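Local coordinates for protein amine Dehydrogenase (Pseudomonas putida, PDB 1JMX) that probably forms the beta-propeller subunit of a quinohemoprotein amine dehydrogenase, an enzyme that oxidatively deaminates primary amines and passes the electrons on to heme c, at residues E12-T17 against P344-R349; T47-P52 against F200-S205; P87-R92 against V110-R115; K123-E128 against M146-Y151. All coordinates share one frame; numbering follows the deposited sequence.

Contact 1. Residues E12-T17 against P344-R349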
loop_
_atom_site.group_PDB
_atom_site.type_symbol
_atom_site.label_atom_id
_atom_site.label_comp_id
_atom_site.label_asym_id
_atom_site.label_seq_id
_atom_site.Cartn_x
_atom_site.Cartn_y
_atom_site.Cartn_z
ATOM N N GLU B 12 -18.898 -37.402 -11.216
ATOM C CA GLU B 12 -18.457 -36.326 -10.344
ATOM C C GLU B 12 -17.849 -35.193 -11.165
ATOM O O GLU B 12 -17.133 -35.435 -12.131
ATOM C CB GLU B 12 -17.448 -36.858 -9.341
ATOM C CG GLU B 12 -17.071 -35.858 -8.274
ATOM C CD GLU B 12 -16.521 -36.534 -7.050
ATOM O OE1 GLU B 12 -15.975 -37.648 -7.181
ATOM O OE2 GLU B 12 -16.664 -35.964 -5.956
ATOM N N TYR B 13 -18.146 -33.958 -10.780
ATOM C CA TYR B 13 -17.642 -32.795 -11.495
ATOM C C TYR B 13 -17.219 -31.700 -10.544
ATOM O O TYR B 13 -17.583 -31.706 -9.367
ATOM C CB TYR B 13 -18.705 -32.246 -12.442
ATOM C CG TYR B 13 -19.054 -33.180 -13.576
ATOM C CD1 TYR B 13 -20.229 -33.939 -13.548
ATOM C CD2 TYR B 13 -18.217 -33.299 -14.681
ATOM C CE1 TYR B 13 -20.557 -34.789 -14.597
ATOM C CE2 TYR B 13 -18.536 -34.145 -15.732
ATOM C CZ TYR B 13 -19.707 -34.886 -15.685
ATOM O OH TYR B 13 -20.012 -35.714 -16.737
ATOM N N MET B 14 -16.456 -30.752 -11.075
ATOM C CA MET B 14 -15.967 -29.622 -10.299
ATOM C C MET B 14 -16.022 -28.362 -11.134
ATOM O O MET B 14 -15.604 -28.358 -12.289
ATOM C CB MET B 14 -14.521 -29.853 -9.863
ATOM C CG MET B 14 -13.870 -28.639 -9.193
ATOM S SD MET B 14 -12.100 -28.874 -8.887
ATOM C CE MET B 14 -12.182 -29.562 -7.287
ATOM N N ILE B 15 -16.576 -27.299 -10.568
ATOM C CA ILE B 15 -16.623 -26.043 -11.289
ATOM C C ILE B 15 -15.634 -25.061 -10.691
ATOM O O ILE B 15 -15.406 -25.041 -9.479
ATOM C CB ILE B 15 -18.015 -25.402 -11.309
ATOM C CG1 ILE B 15 -18.510 -25.126 -9.888
ATOM C CG2 ILE B 15 -18.968 -26.267 -12.096
ATOM C CD1 ILE B 15 -19.733 -24.217 -9.848
ATOM N N VAL B 16 -15.004 -24.294 -11.571
ATOM C CA VAL B 16 -14.041 -23.277 -11.183
ATOM C C VAL B 16 -14.160 -22.137 -12.179
ATOM O O VAL B 16 -14.382 -22.359 -13.365
ATOM C CB VAL B 16 -12.558 -23.793 -11.201
ATOM C CG1 VAL B 16 -12.318 -24.792 -10.093
ATOM C CG2 VAL B 16 -12.207 -24.403 -12.550
ATOM N N THR B 17 -14.082 -20.911 -11.689
ATOM C CA THR B 17 -14.142 -19.777 -12.588
ATOM C C THR B 17 -12.711 -19.276 -12.823
ATOM O O THR B 17 -11.864 -19.301 -11.935
ATOM C CB THR B 17 -15.140 -18.691 -12.114
ATOM O OG1 THR B 17 -14.757 -18.196 -10.827
ATOM C CG2 THR B 17 -16.550 -19.286 -12.030
ATOM N N PRO B 344 -13.368 -23.580 -5.883
ATOM C CA PRO B 344 -13.633 -24.852 -6.559
ATOM C C PRO B 344 -14.777 -25.586 -5.867
ATOM O O PRO B 344 -14.706 -25.872 -4.680
ATOM C CB PRO B 344 -12.312 -25.598 -6.394
ATOM C CG PRO B 344 -11.309 -24.492 -6.405
ATOM C CD PRO B 344 -11.953 -23.498 -5.488
ATOM N N GLN B 345 -15.808 -25.911 -6.636
ATOM C CA GLN B 345 -17.008 -26.572 -6.123
ATOM C C GLN B 345 -17.213 -27.978 -6.720
ATOM O O GLN B 345 -17.335 -28.131 -7.938
ATOM C CB GLN B 345 -18.204 -25.675 -6.440
ATOM C CG GLN B 345 -19.062 -25.265 -5.270
ATOM C CD GLN B 345 -18.304 -24.615 -4.139
ATOM O OE1 GLN B 345 -18.312 -23.395 -3.986
ATOM N NE2 GLN B 345 -17.721 -25.433 -3.284
ATOM N N VAL B 346 -17.263 -28.990 -5.853
ATOM C CA VAL B 346 -17.429 -30.388 -6.266
ATOM C C VAL B 346 -18.872 -30.906 -6.069
ATOM O O VAL B 346 -19.492 -30.666 -5.027
ATOM C CB VAL B 346 -16.413 -31.309 -5.507
ATOM C CG1 VAL B 346 -16.506 -32.746 -5.995
ATOM C CG2 VAL B 346 -15.002 -30.800 -5.697
ATOM N N PHE B 347 -19.389 -31.623 -7.068
ATOM C CA PHE B 347 -20.752 -32.166 -7.019
ATOM C C PHE B 347 -20.917 -33.394 -7.909
ATOM O O PHE B 347 -20.125 -33.613 -8.821
ATOM C CB PHE B 347 -21.769 -31.101 -7.467
ATOM C CG PHE B 347 -21.657 -30.720 -8.923
ATOM C CD1 PHE B 347 -22.479 -31.315 -9.878
ATOM C CD2 PHE B 347 -20.710 -29.790 -9.346
ATOM C CE1 PHE B 347 -22.352 -30.992 -11.230
ATOM C CE2 PHE B 347 -20.577 -29.462 -10.691
ATOM C CZ PHE B 347 -21.397 -30.065 -11.634
ATOM N N ILE B 348 -21.949 -34.189 -7.627
ATOM C CA ILE B 348 -22.275 -35.378 -8.421
ATOM C C ILE B 348 -23.476 -34.969 -9.288
ATOM O O ILE B 348 -24.523 -34.566 -8.762
ATOM C CB ILE B 348 -22.710 -36.588 -7.543
ATOM C CG1 ILE B 348 -21.670 -36.897 -6.460
ATOM C CG2 ILE B 348 -22.947 -37.811 -8.420
ATOM C CD1 ILE B 348 -20.398 -37.478 -6.973
ATOM N N ARG B 349 -23.303 -35.048 -10.608
ATOM C CA ARG B 349 -24.337 -34.678 -11.571
ATOM C C ARG B 349 -25.609 -35.523 -11.473
ATOM O O ARG B 349 -25.523 -36.722 -11.111
ATOM C CB ARG B 349 -23.770 -34.754 -12.989
ATOM C CG ARG B 349 -24.755 -34.413 -14.079
ATOM C CD ARG B 349 -25.256 -32.994 -13.915
ATOM N NE ARG B 349 -26.251 -32.672 -14.924
ATOM C CZ ARG B 349 -27.556 -32.863 -14.773
ATOM N NH1 ARG B 349 -28.036 -33.374 -13.645
ATOM N NH2 ARG B 349 -28.381 -32.552 -15.764
ATOM O OXT ARG B 349 -26.689 -34.963 -11.754
#
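Phe347 O receives the N-H of Tyr13 at 2.8 Å, the donor lying nearly along the C=O axis, and CA of Glu12 adds a longer C-H contact to the same oxygen. Phe347 N answers to Tyr13 O, and Ile15 and Gln345 exchange a second reciprocal pair of backbone bonds between the antiparallel strands. Over this frame the Phe347 ring lays one face on Tyr13 CB, a CH-pi contact with CB 4.0 Å from the ring centroid, while Ile15 CG2 meets the ring edge at Phe347 CE2, 3.8 Å away. Phe347 CG stands between its own N and carbonyl carbon (chi1 67°), which turns the ring over toward strand 12-17. The pairing sets the last strand of the chain beside the first, the "Velcro" closure of a seven-bladed beta-propeller. Arg349 CB touches the edge of the Tyr13 ring, 3.6 Å from CE1, and Tyr13 OH bonds to Lys8 N. On the face bearing Met14 and Val346 the packing is tight: the Met14 chain bends at its thioether (chi3 -90°) and brings CE to 3.5 Å from Val346 CG2. Beside them the extended Glu12 passes across Val346 CG1, and its OE2 accepts the N-H of Lys304.

Contact 2. Residues T47-P52 against F200-S205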
loop_
_atom_site.group_PDB
_atom_site.type_symbol
_atom_site.label_atom_id
_atom_site.label_comp_id
_atom_site.label_asym_id
_atom_site.label_seq_id
_atom_site.Cartn_x
_atom_site.Cartn_y
_atom_site.Cartn_z
ATOM N N THR B 47 -17.222 -16.012 -7.814
ATOM C CA THR B 47 -17.553 -17.008 -6.806
ATOM C C THR B 47 -18.826 -17.764 -7.178
ATOM O O THR B 47 -19.888 -17.156 -7.338
ATOM C CB THR B 47 -17.734 -16.346 -5.431
ATOM O OG1 THR B 47 -16.522 -15.680 -5.068
ATOM C CG2 THR B 47 -18.075 -17.383 -4.364
ATOM N N ALA B 48 -18.722 -19.089 -7.282
ATOM C CA ALA B 48 -19.864 -19.921 -7.654
ATOM C C ALA B 48 -20.272 -20.976 -6.636
ATOM O O ALA B 48 -19.469 -21.422 -5.810
ATOM C CB ALA B 48 -19.614 -20.589 -9.004
ATOM N N MET B 49 -21.551 -21.340 -6.701
ATOM C CA MET B 49 -22.148 -22.375 -5.860
ATOM C C MET B 49 -23.198 -23.104 -6.687
ATOM O O MET B 49 -23.956 -22.481 -7.428
ATOM C CB MET B 49 -22.810 -21.790 -4.614
ATOM C CG MET B 49 -21.844 -21.362 -3.528
ATOM S SD MET B 49 -22.672 -21.124 -1.948
ATOM C CE MET B 49 -23.086 -19.423 -2.023
ATOM N N MET B 50 -23.208 -24.428 -6.579
ATOM C CA MET B 50 -24.158 -25.268 -7.297
ATOM C C MET B 50 -25.533 -25.269 -6.649
ATOM O O MET B 50 -25.649 -25.327 -5.423
ATOM C CB MET B 50 -23.633 -26.701 -7.372
ATOM C CG MET B 50 -22.461 -26.870 -8.307
ATOM S SD MET B 50 -22.866 -26.249 -9.941
ATOM C CE MET B 50 -24.052 -27.475 -10.482
ATOM N N ALA B 51 -26.572 -25.195 -7.474
ATOM C CA ALA B 51 -27.950 -25.213 -6.977
ATOM C C ALA B 51 -28.301 -26.665 -6.669
ATOM O O ALA B 51 -27.648 -27.578 -7.171
ATOM C CB ALA B 51 -28.905 -24.652 -8.022
ATOM N N PRO B 52 -29.342 -26.896 -5.846
ATOM C CA PRO B 52 -29.770 -28.250 -5.478
ATOM C C PRO B 52 -30.097 -29.172 -6.671
ATOM O O PRO B 52 -30.255 -30.379 -6.497
ATOM C CB PRO B 52 -31.012 -27.987 -4.620
ATOM C CG PRO B 52 -30.726 -26.664 -4.008
ATOM C CD PRO B 52 -30.183 -25.891 -5.170
ATOM N N PHE B 200 -13.525 -15.929 2.153
ATOM C CA PHE B 200 -14.306 -15.613 0.961
ATOM C C PHE B 200 -14.571 -16.867 0.144
ATOM O O PHE B 200 -14.878 -16.788 -1.042
ATOM C CB PHE B 200 -13.544 -14.619 0.088
ATOM C CG PHE B 200 -13.176 -13.355 0.798
ATOM C CD1 PHE B 200 -14.102 -12.710 1.619
ATOM C CD2 PHE B 200 -11.898 -12.824 0.672
ATOM C CE1 PHE B 200 -13.757 -11.557 2.307
ATOM C CE2 PHE B 200 -11.542 -11.673 1.354
ATOM C CZ PHE B 200 -12.468 -11.038 2.173
ATOM N N TRP B 201 -14.479 -18.022 0.789
ATOM C CA TRP B 201 -14.667 -19.283 0.092
ATOM C C TRP B 201 -15.781 -20.144 0.707
ATOM O O TRP B 201 -15.560 -20.845 1.690
ATOM C CB TRP B 201 -13.331 -20.041 0.048
ATOM C CG TRP B 201 -12.165 -19.194 -0.498
ATOM C CD1 TRP B 201 -11.783 -19.072 -1.805
ATOM C CD2 TRP B 201 -11.265 -18.352 0.255
ATOM N NE1 TRP B 201 -10.712 -18.214 -1.912
ATOM C CE2 TRP B 201 -10.375 -17.758 -0.667
ATOM C CE3 TRP B 201 -11.129 -18.042 1.617
ATOM C CZ2 TRP B 201 -9.362 -16.873 -0.272
ATOM C CZ3 TRP B 201 -10.121 -17.160 2.007
ATOM C CH2 TRP B 201 -9.255 -16.588 1.065
ATOM N N PRO B 202 -17.010 -20.045 0.163
ATOM C CA PRO B 202 -18.151 -20.823 0.658
ATOM C C PRO B 202 -18.077 -22.246 0.087
ATOM O O PRO B 202 -18.709 -22.559 -0.929
ATOM C CB PRO B 202 -19.349 -20.045 0.108
ATOM C CG PRO B 202 -18.839 -19.574 -1.222
ATOM C CD PRO B 202 -17.435 -19.108 -0.898
ATOM N N HIS B 203 -17.273 -23.090 0.729
ATOM C CA HIS B 203 -17.098 -24.469 0.291
ATOM C C HIS B 203 -18.395 -25.269 0.374
ATOM O O HIS B 203 -19.122 -25.205 1.364
ATOM C CB HIS B 203 -16.080 -25.217 1.166
ATOM C CG HIS B 203 -14.822 -24.458 1.460
ATOM N ND1 HIS B 203 -13.793 -24.339 0.554
ATOM C CD2 HIS B 203 -14.393 -23.860 2.593
ATOM C CE1 HIS B 203 -12.781 -23.708 1.116
ATOM N NE2 HIS B 203 -13.122 -23.408 2.355
ATOM N N GLN B 204 -18.672 -26.020 -0.683
ATOM C CA GLN B 204 -19.821 -26.908 -0.715
ATOM C C GLN B 204 -19.152 -28.282 -0.599
ATOM O O GLN B 204 -19.021 -29.017 -1.575
ATOM C CB GLN B 204 -20.599 -26.757 -2.027
ATOM C CG GLN B 204 -21.337 -25.428 -2.137
ATOM C CD GLN B 204 -22.268 -25.359 -3.333
ATOM O OE1 GLN B 204 -21.884 -25.674 -4.457
ATOM N NE2 GLN B 204 -23.505 -24.936 -3.093
ATOM N N SER B 205 -18.669 -28.575 0.606
ATOM C CA SER B 205 -17.954 -29.820 0.882
ATOM C C SER B 205 -18.840 -31.031 1.143
ATOM O O SER B 205 -20.008 -30.887 1.519
ATOM C CB SER B 205 -16.998 -29.624 2.065
ATOM O OG SER B 205 -17.714 -29.399 3.262
HETATM O O HOH W 1 -14.656 -17.084 -3.536
#
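The flat amide of Gln204 has Met49 CB standing above its plane, 3.6 Å from NE2, and Met50 O close to that plane as the acceptor of NE2. The bond from Gln204 NE2 to Met50 O, 3.2 Å, uses a carbonyl lone pair, whereas Met50 N reaches Gln204 OE1 at 2.8 Å from a direction tilted out of the amide's carbonyl plane. One side chain thus holds both backbone polar atoms of Met50, on strand 47-50 at the border of its propeller blade. The extended reach of Gln204 beyond CG (chi2 -171°) carries the amide across. With an alanine in place of Gln204, the N-H and C=O of Met50 would probably lose these two mates, and Met49 CB its cover. Farther along, Pro202 centres an inverse gamma turn, and its ring presents CG to Thr47 CG2 at 3.9 Å and CB to Met49 SD at 4.1 Å. At the far end of the contact a water accepts from Thr47 OG1 and donates to Phe200 O, while the Phe200 ring stacks on Tyr95.

Contact 3. Residues P87-R92 against V110-R115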
loop_
_atom_site.group_PDB
_atom_site.type_symbol
_atom_site.label_atom_id
_atom_site.label_comp_id
_atom_site.label_asym_id
_atom_site.label_seq_id
_atom_site.Cartn_x
_atom_site.Cartn_y
_atom_site.Cartn_z
ATOM N N PRO B 87 -33.168 3.117 -6.864
ATOM C CA PRO B 87 -32.778 4.317 -7.613
ATOM C C PRO B 87 -31.687 5.149 -6.944
ATOM O O PRO B 87 -31.780 5.444 -5.753
ATOM C CB PRO B 87 -34.089 5.109 -7.692
ATOM C CG PRO B 87 -35.129 4.058 -7.663
ATOM C CD PRO B 87 -34.621 3.117 -6.612
ATOM N N GLY B 88 -30.662 5.514 -7.718
ATOM C CA GLY B 88 -29.572 6.337 -7.215
ATOM C C GLY B 88 -28.566 5.686 -6.277
ATOM O O GLY B 88 -27.764 6.384 -5.643
ATOM N N GLU B 89 -28.598 4.358 -6.190
ATOM C CA GLU B 89 -27.690 3.615 -5.325
ATOM C C GLU B 89 -26.952 2.523 -6.082
ATOM O O GLU B 89 -27.476 1.941 -7.028
ATOM C CB GLU B 89 -28.451 2.989 -4.146
ATOM C CG GLU B 89 -28.716 3.937 -2.991
ATOM C CD GLU B 89 -29.673 3.373 -1.948
ATOM O OE1 GLU B 89 -29.673 2.147 -1.703
ATOM O OE2 GLU B 89 -30.425 4.170 -1.357
ATOM N N VAL B 90 -25.708 2.288 -5.680
ATOM C CA VAL B 90 -24.880 1.245 -6.270
ATOM C C VAL B 90 -24.731 0.168 -5.193
ATOM O O VAL B 90 -24.284 0.448 -4.081
ATOM C CB VAL B 90 -23.483 1.778 -6.694
ATOM C CG1 VAL B 90 -22.648 0.650 -7.298
ATOM C CG2 VAL B 90 -23.636 2.912 -7.700
ATOM N N GLY B 91 -25.154 -1.048 -5.518
ATOM C CA GLY B 91 -25.079 -2.145 -4.573
ATOM C C GLY B 91 -23.991 -3.168 -4.837
ATOM O O GLY B 91 -23.841 -3.675 -5.949
ATOM N N ARG B 92 -23.255 -3.498 -3.783
ATOM C CA ARG B 92 -22.177 -4.470 -3.860
ATOM C C ARG B 92 -22.362 -5.588 -2.841
ATOM O O ARG B 92 -22.828 -5.366 -1.732
ATOM C CB ARG B 92 -20.831 -3.797 -3.608
ATOM C CG ARG B 92 -19.950 -3.711 -4.823
ATOM C CD ARG B 92 -20.157 -2.424 -5.577
ATOM N NE ARG B 92 -20.291 -2.694 -7.004
ATOM C CZ ARG B 92 -19.649 -2.037 -7.965
ATOM N NH1 ARG B 92 -18.800 -1.057 -7.671
ATOM N NH2 ARG B 92 -19.889 -2.349 -9.230
ATOM N N VAL B 110 -26.780 -6.764 0.305
ATOM C CA VAL B 110 -26.282 -5.644 -0.465
ATOM C C VAL B 110 -25.854 -4.473 0.403
ATOM O O VAL B 110 -26.627 -3.983 1.231
ATOM C CB VAL B 110 -27.374 -5.145 -1.456
ATOM C CG1 VAL B 110 -26.852 -3.999 -2.287
ATOM C CG2 VAL B 110 -27.852 -6.282 -2.352
ATOM N N ASN B 111 -24.602 -4.062 0.222
ATOM C CA ASN B 111 -24.019 -2.908 0.905
ATOM C C ASN B 111 -24.150 -1.824 -0.171
ATOM O O ASN B 111 -23.345 -1.766 -1.097
ATOM C CB ASN B 111 -22.527 -3.140 1.216
ATOM C CG ASN B 111 -22.281 -4.283 2.201
ATOM O OD1 ASN B 111 -21.145 -4.724 2.373
ATOM N ND2 ASN B 111 -23.327 -4.741 2.867
ATOM N N PRO B 112 -25.195 -0.985 -0.091
ATOM C CA PRO B 112 -25.375 0.059 -1.098
ATOM C C PRO B 112 -24.764 1.410 -0.775
ATOM O O PRO B 112 -24.571 1.769 0.386
ATOM C CB PRO B 112 -26.887 0.150 -1.192
ATOM C CG PRO B 112 -27.291 0.012 0.233
ATOM C CD PRO B 112 -26.355 -1.033 0.817
ATOM N N THR B 113 -24.440 2.147 -1.826
ATOM C CA THR B 113 -23.888 3.482 -1.684
ATOM C C THR B 113 -24.654 4.412 -2.604
ATOM O O THR B 113 -24.774 4.174 -3.799
ATOM C CB THR B 113 -22.399 3.554 -2.062
ATOM O OG1 THR B 113 -21.660 2.627 -1.260
ATOM C CG2 THR B 113 -21.856 4.961 -1.821
ATOM N N GLN B 114 -25.204 5.461 -2.026
ATOM C CA GLN B 114 -25.929 6.440 -2.799
ATOM C C GLN B 114 -24.879 7.366 -3.412
ATOM O O GLN B 114 -24.112 8.000 -2.691
ATOM C CB GLN B 114 -26.864 7.208 -1.873
ATOM C CG GLN B 114 -27.811 8.147 -2.569
ATOM C CD GLN B 114 -28.690 8.876 -1.583
ATOM O OE1 GLN B 114 -28.197 9.541 -0.675
ATOM N NE2 GLN B 114 -29.999 8.737 -1.740
ATOM N N ARG B 115 -24.783 7.371 -4.737
ATOM C CA ARG B 115 -23.823 8.232 -5.421
ATOM C C ARG B 115 -24.503 9.456 -6.011
ATOM O O ARG B 115 -25.259 9.356 -6.980
ATOM C CB ARG B 115 -23.088 7.476 -6.521
ATOM C CG ARG B 115 -22.112 6.462 -6.011
ATOM C CD ARG B 115 -21.360 5.813 -7.146
ATOM N NE ARG B 115 -20.313 4.931 -6.638
ATOM C CZ ARG B 115 -19.414 4.309 -7.394
ATOM N NH1 ARG B 115 -19.432 4.465 -8.712
ATOM N NH2 ARG B 115 -18.477 3.552 -6.824
#
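Glu89 and Pro112 run side by side and point the same way, with Glu89 OE1 3.5 Å from Pro112 CB, while Glu89 CG slants over Gln114 and touches its CB at 3.9 Å. On this face too, Val110 CG1 comes within 3.4 Å of Gly91 CA, so a side chain at this glycine would run into it. Val90 sends one methyl to each of two arginines: CG1, opposite its own N (chi1 180°), sits over the centre of the Arg92 guanidinium, and CG2, opposite the carbonyl carbon, packs on Arg115 CD at 3.7 Å. In this hairpin of strands 89-99 and 105-115, Val90 and Thr113 exchange two backbone bonds, but Arg92 N meets Asn111 O from well above the carbonyl plane. Asn111 OD1 bonds to Tyr135 of the neighbouring Amine Dehydrogenase chain. Glu89 has salt bridges to Lys123 and Arg126, and a glutamine in its place would probably leave Lys123 without this countercharge and slacken the hold on Arg126. On the Val90 face two like charges come near each other: Arg92 NH1 and Arg115 NH2 lie 4.7 Å apart, and the Arg115 side chain, about 6 Å from heme c, may add positive potential near the cofactor.

Contact 4. Residues K123-E128 against M146-Y151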
loop_
_atom_site.group_PDB
_atom_site.type_symbol
_atom_site.label_atom_id
_atom_site.label_comp_id
_atom_site.label_asym_id
_atom_site.label_seq_id
_atom_site.Cartn_x
_atom_site.Cartn_y
_atom_site.Cartn_z
ATOM N N LYS B 123 -25.176 3.721 2.755
ATOM C CA LYS B 123 -26.462 3.386 3.343
ATOM C C LYS B 123 -26.365 2.071 4.088
ATOM O O LYS B 123 -25.405 1.323 3.911
ATOM C CB LYS B 123 -27.511 3.258 2.241
ATOM C CG LYS B 123 -27.755 4.515 1.451
ATOM C CD LYS B 123 -28.373 5.588 2.315
ATOM C CE LYS B 123 -28.899 6.723 1.463
ATOM N NZ LYS B 123 -29.840 6.190 0.414
ATOM N N PRO B 124 -27.345 1.784 4.958
ATOM C CA PRO B 124 -27.350 0.531 5.722
ATOM C C PRO B 124 -27.514 -0.661 4.779
ATOM O O PRO B 124 -28.130 -0.541 3.720
ATOM C CB PRO B 124 -28.581 0.690 6.617
ATOM C CG PRO B 124 -28.648 2.153 6.839
ATOM C CD PRO B 124 -28.384 2.701 5.460
ATOM N N PRO B 125 -26.909 -1.810 5.118
ATOM C CA PRO B 125 -27.041 -2.988 4.252
ATOM C C PRO B 125 -28.460 -3.584 4.288
ATOM O O PRO B 125 -29.278 -3.245 5.150
ATOM C CB PRO B 125 -26.016 -3.955 4.844
ATOM C CG PRO B 125 -25.001 -3.041 5.481
ATOM C CD PRO B 125 -25.886 -2.035 6.149
ATOM N N ARG B 126 -28.747 -4.466 3.339
ATOM C CA ARG B 126 -30.054 -5.119 3.253
ATOM C C ARG B 126 -29.960 -6.450 2.534
ATOM O O ARG B 126 -29.128 -6.624 1.661
ATOM C CB ARG B 126 -31.067 -4.227 2.515
ATOM C CG ARG B 126 -30.676 -3.916 1.083
ATOM C CD ARG B 126 -31.650 -2.983 0.404
ATOM N NE ARG B 126 -31.112 -2.540 -0.878
ATOM C CZ ARG B 126 -30.645 -1.320 -1.115
ATOM N NH1 ARG B 126 -30.654 -0.397 -0.158
ATOM N NH2 ARG B 126 -30.126 -1.034 -2.299
ATOM N N LEU B 127 -30.777 -7.408 2.949
ATOM C CA LEU B 127 -30.816 -8.704 2.293
ATOM C C LEU B 127 -31.919 -8.576 1.244
ATOM O O LEU B 127 -32.971 -8.007 1.513
ATOM C CB LEU B 127 -31.190 -9.815 3.284
ATOM C CG LEU B 127 -31.201 -11.240 2.708
ATOM C CD1 LEU B 127 -29.790 -11.824 2.743
ATOM C CD2 LEU B 127 -32.142 -12.121 3.504
ATOM N N GLU B 128 -31.643 -9.038 0.033
ATOM C CA GLU B 128 -32.616 -9.003 -1.046
ATOM C C GLU B 128 -32.842 -10.435 -1.502
ATOM O O GLU B 128 -31.892 -11.187 -1.704
ATOM C CB GLU B 128 -32.114 -8.154 -2.210
ATOM C CG GLU B 128 -31.975 -6.688 -1.872
ATOM C CD GLU B 128 -31.580 -5.839 -3.050
ATOM O OE1 GLU B 128 -31.044 -6.362 -4.043
ATOM O OE2 GLU B 128 -31.813 -4.628 -2.976
ATOM N N MET B 146 -30.048 -5.533 7.250
ATOM C CA MET B 146 -28.935 -6.390 7.635
ATOM C C MET B 146 -27.863 -5.612 8.385
ATOM O O MET B 146 -27.738 -4.394 8.228
ATOM C CB MET B 146 -28.285 -7.018 6.391
ATOM C CG MET B 146 -29.117 -8.065 5.689
ATOM S SD MET B 146 -29.358 -9.500 6.728
ATOM C CE MET B 146 -27.763 -10.336 6.546
ATOM N N PRO B 147 -27.136 -6.289 9.283
ATOM C CA PRO B 147 -26.083 -5.576 10.006
ATOM C C PRO B 147 -24.879 -5.388 9.067
ATOM O O PRO B 147 -24.825 -5.986 7.993
ATOM C CB PRO B 147 -25.771 -6.515 11.179
ATOM C CG PRO B 147 -26.154 -7.874 10.674
ATOM C CD PRO B 147 -27.416 -7.603 9.894
ATOM N N ARG B 148 -23.965 -4.502 9.441
ATOM C CA ARG B 148 -22.767 -4.251 8.641
ATOM C C ARG B 148 -21.767 -5.381 8.766
ATOM O O ARG B 148 -21.862 -6.197 9.677
ATOM C CB ARG B 148 -22.063 -2.972 9.087
ATOM C CG ARG B 148 -22.813 -1.731 8.783
ATOM C CD ARG B 148 -21.876 -0.647 8.334
ATOM N NE ARG B 148 -22.605 0.196 7.414
ATOM C CZ ARG B 148 -22.479 0.158 6.097
ATOM N NH1 ARG B 148 -21.621 -0.655 5.509
ATOM N NH2 ARG B 148 -23.322 0.847 5.362
ATOM N N GLN B 149 -20.794 -5.375 7.856
ATOM C CA GLN B 149 -19.706 -6.343 7.806
ATOM C C GLN B 149 -20.125 -7.801 7.630
ATOM O O GLN B 149 -19.481 -8.718 8.142
ATOM C CB GLN B 149 -18.790 -6.154 9.019
ATOM C CG GLN B 149 -18.155 -4.757 9.071
ATOM C CD GLN B 149 -17.582 -4.396 10.436
ATOM O OE1 GLN B 149 -18.218 -4.612 11.470
ATOM N NE2 GLN B 149 -16.389 -3.819 10.441
ATOM N N VAL B 150 -21.198 -8.003 6.871
ATOM C CA VAL B 150 -21.702 -9.335 6.579
ATOM C C VAL B 150 -21.045 -9.828 5.292
ATOM O O VAL B 150 -20.892 -9.072 4.340
ATOM C CB VAL B 150 -23.257 -9.339 6.437
ATOM C CG1 VAL B 150 -23.739 -10.579 5.698
ATOM C CG2 VAL B 150 -23.916 -9.253 7.815
ATOM N N TYR B 151 -20.590 -11.079 5.302
ATOM C CA TYR B 151 -19.971 -11.688 4.134
ATOM C C TYR B 151 -20.637 -13.035 3.810
ATOM O O TYR B 151 -21.822 -13.049 3.505
ATOM C CB TYR B 151 -18.437 -11.758 4.274
ATOM C CG TYR B 151 -17.897 -12.395 5.544
ATOM C CD1 TYR B 151 -17.286 -13.652 5.508
ATOM C CD2 TYR B 151 -17.988 -11.747 6.779
ATOM C CE1 TYR B 151 -16.790 -14.247 6.659
ATOM C CE2 TYR B 151 -17.491 -12.339 7.938
ATOM C CZ TYR B 151 -16.897 -13.594 7.868
ATOM O OH TYR B 151 -16.443 -14.224 9.008
#
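Met146 packs on Leu127 where the loop that links two propeller blades leaves strand 142-145, the neighbour of strand 126-131, on its way to strand 153-155 of the next blade. This is the tight part. Met146 CG lies 3.3 Å from Leu127 N and 3.6 Å from Leu127 CB, and the bend at chi2 (-65°) keeps SD close to Leu127 CB as well. Val163 and Met171 of the following blade also touch Met146, so this side chain lies between two blades. The backbone adds one bond across the contact, Met146 N to Pro125 O at 3.2 Å, in which the donor stands well above the carbonyl plane. Pro125 CB faces Met146 CB at 4.1 Å and completes the apolar patch. Toward Lys123 and Pro124 the contact opens out: Pro124 is exposed, and the long polar chains pair away from the interface. Lys123 and Arg126 are engaged by Glu89, and Arg126 NE also bonds to Glu128 OE2 of its own strand. Arg148 NH1 forms a salt bridge with Glu134 of the neighbouring Amine Dehydrogenase chain, a tie that links this loop to the next subunit. The Arg148 chain crosses Pro125 at about a right angle, and Pro125 CD rests over one face of the guanidinium, offset toward its rim and 3.9 Å from NH2.

Contact 1 joins the two ends of the chain and encloses the rest: contact 2 is nested within it, and contacts 3 and 4 follow one another inside the loop that contact 2 closes. Contacts 1 and 2 have centres about 9 Å apart and meet through Phe347 and Met50, which brings the closing blade against strand 47-50 of the next one. Contacts 3 and 4, with centres about 11 Å apart, share a blade in which strands 105-115 and 126-131 are neighbours, joined by a probable backbone hydrogen bond between Val110 N and Arg126 O. Contacts 1 and 3 have centres about 32 Å apart, so ring closure lies far from the blade that borders heme c and the neighbouring Amine Dehydrogenase chain.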